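Local coordinates for protein tyrosine--tRNA ligase (PDB 2CYA) that probably catalyses the ATP-dependent attachment of tyrosine to its cognate tRNA, passing through a tyrosyl-adenylate intermediate, and works as a homodimer, at residues L163-P166 against L167-S171. Sequence-based numbering, arbitrary orientation.
Sequences LIYP and LMQVS
Met-168 N donates to Ile-164 O at 2.8 Å, and Gln-169 N repeats the bond to Tyr-165 O. One residue on, Val-170 N reaches Pro-166 O at 2.9 Å. Pro-166 itself has no N-H to give, and helix 161-175 kinks there. Leu-167 O accepts twice, from Ser-171 N and, at 2.8 Å, from Ser-171 OG, which come from opposite faces of the carbonyl plane; the serine hydroxyl is thus folded back onto its own helix.

In this class I synthetase catalytic domain, one side of the helix probably contributes to the tyrosine pocket through Tyr-165 and Gln-169. Four residues apart, the two side chains leave the same side of the helix, each with CG anti to the backbone N (chi1 -173°), and Gln-169 OE1 meets the edge of the Tyr-165 ring at CE2, 3.4 Å away, with amide and ring planes 68° apart. Tyr-165 OH is hydrogen-bonded to Glu-43 and Gln-169 NE2 to Gln-187.

On another side, Ile-164 CG2 packs against Met-168 SD at 3.7 Å. Leu-167 lays CD2 against Leu-163 O, 3.5 Å away, and also touches Ala-134 of helix 124-135 in its own chain and Ile-164 of the second subunit; an alanine here would probably leave a gap over that carbonyl and weaken packing at the dimer interface.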
loop_
_atom_site.group_PDB
_atom_site.type_symbol
_atom_site.label_atom_id
_atom_site.label_comp_id
_atom_site.label_asym_id
_atom_site.label_seq_id
_atom_site.Cartn_x
_atom_site.Cartn_y
_atom_site.Cartn_z
ATOM N N LEU A 163 -5.777 3.104 -5.781
ATOM C CA LEU A 163 -4.943 2.112 -6.445
ATOM C C LEU A 163 -4.584 1.016 -5.450
ATOM O O LEU A 163 -4.370 -0.131 -5.826
ATOM C CB LEU A 163 -3.660 2.741 -6.997
ATOM C CG LEU A 163 -3.702 3.199 -8.462
ATOM C CD1 LEU A 163 -4.758 4.289 -8.654
ATOM C CD2 LEU A 163 -2.324 3.704 -8.858
ATOM N N ILE A 164 -4.522 1.367 -4.176
ATOM C CA ILE A 164 -4.199 0.382 -3.153
ATOM C C ILE A 164 -5.363 -0.596 -2.928
ATOM O O ILE A 164 -5.142 -1.776 -2.660
ATOM C CB ILE A 164 -3.833 1.085 -1.824
ATOM C CG1 ILE A 164 -2.496 1.817 -1.986
ATOM C CG2 ILE A 164 -3.686 0.087 -0.705
ATOM C CD1 ILE A 164 -2.014 2.489 -0.698
ATOM N N TYR A 165 -6.590 -0.093 -3.068
ATOM C CA TYR A 165 -7.813 -0.878 -2.858
ATOM C C TYR A 165 -7.715 -2.242 -3.546
ATOM O O TYR A 165 -7.692 -3.268 -2.887
ATOM C CB TYR A 165 -9.027 -0.071 -3.367
ATOM C CG TYR A 165 -10.383 -0.662 -3.071
ATOM C CD1 TYR A 165 -11.210 -0.099 -2.112
ATOM C CD2 TYR A 165 -10.850 -1.784 -3.770
ATOM C CE1 TYR A 165 -12.483 -0.630 -1.851
ATOM C CE2 TYR A 165 -12.109 -2.325 -3.517
ATOM C CZ TYR A 165 -12.921 -1.743 -2.558
ATOM O OH TYR A 165 -14.166 -2.283 -2.297
ATOM N N PRO A 166 -7.611 -2.264 -4.883
ATOM C CA PRO A 166 -7.506 -3.502 -5.682
ATOM C C PRO A 166 -6.331 -4.379 -5.249
ATOM O O PRO A 166 -6.420 -5.616 -5.232
ATOM C CB PRO A 166 -7.296 -2.985 -7.105
ATOM C CG PRO A 166 -7.858 -1.602 -7.079
ATOM C CD PRO A 166 -7.501 -1.067 -5.739
ATOM N N LEU A 167 -5.212 -3.736 -4.943
ATOM C CA LEU A 167 -4.012 -4.439 -4.514
ATOM C C LEU A 167 -4.364 -5.223 -3.245
ATOM O O LEU A 167 -4.006 -6.388 -3.101
ATOM C CB LEU A 167 -2.887 -3.428 -4.234
ATOM C CG LEU A 167 -1.784 -3.147 -5.275
ATOM C CD1 LEU A 167 -2.241 -3.480 -6.671
ATOM C CD2 LEU A 167 -1.325 -1.670 -5.159
ATOM N N MET A 168 -5.085 -4.575 -2.342
ATOM C CA MET A 168 -5.506 -5.217 -1.098
ATOM C C MET A 168 -6.552 -6.299 -1.360
ATOM O O MET A 168 -6.552 -7.334 -0.699
ATOM C CB MET A 168 -6.086 -4.178 -0.129
ATOM C CG MET A 168 -5.003 -3.328 0.562
ATOM S SD MET A 168 -5.731 -2.041 1.576
ATOM C CE MET A 168 -6.558 -3.080 2.863
ATOM N N GLN A 169 -7.446 -6.045 -2.316
ATOM C CA GLN A 169 -8.490 -7.009 -2.646
ATOM C C GLN A 169 -7.839 -8.306 -3.111
ATOM O O GLN A 169 -8.134 -9.382 -2.582
ATOM C CB GLN A 169 -9.426 -6.438 -3.720
ATOM C CG GLN A 169 -10.647 -7.324 -3.984
ATOM C CD GLN A 169 -11.853 -6.538 -4.494
ATOM O OE1 GLN A 169 -11.734 -5.371 -4.892
ATOM N NE2 GLN A 169 -13.024 -7.177 -4.481
ATOM N N VAL A 170 -6.924 -8.203 -4.069
ATOM C CA VAL A 170 -6.213 -9.374 -4.579
ATOM C C VAL A 170 -5.406 -10.042 -3.447
ATOM O O VAL A 170 -5.363 -11.273 -3.335
ATOM C CB VAL A 170 -5.244 -8.971 -5.719
ATOM C CG1 VAL A 170 -4.393 -10.152 -6.132
ATOM C CG2 VAL A 170 -6.036 -8.443 -6.912
ATOM N N SER A 171 -4.773 -9.236 -2.598
ATOM C CA SER A 171 -3.980 -9.805 -1.525
ATOM C C SER A 171 -4.828 -10.537 -0.498
ATOM O O SER A 171 -4.352 -11.477 0.125
ATOM C CB SER A 171 -3.142 -8.718 -0.841
ATOM O OG SER A 171 -2.236 -8.149 -1.769
#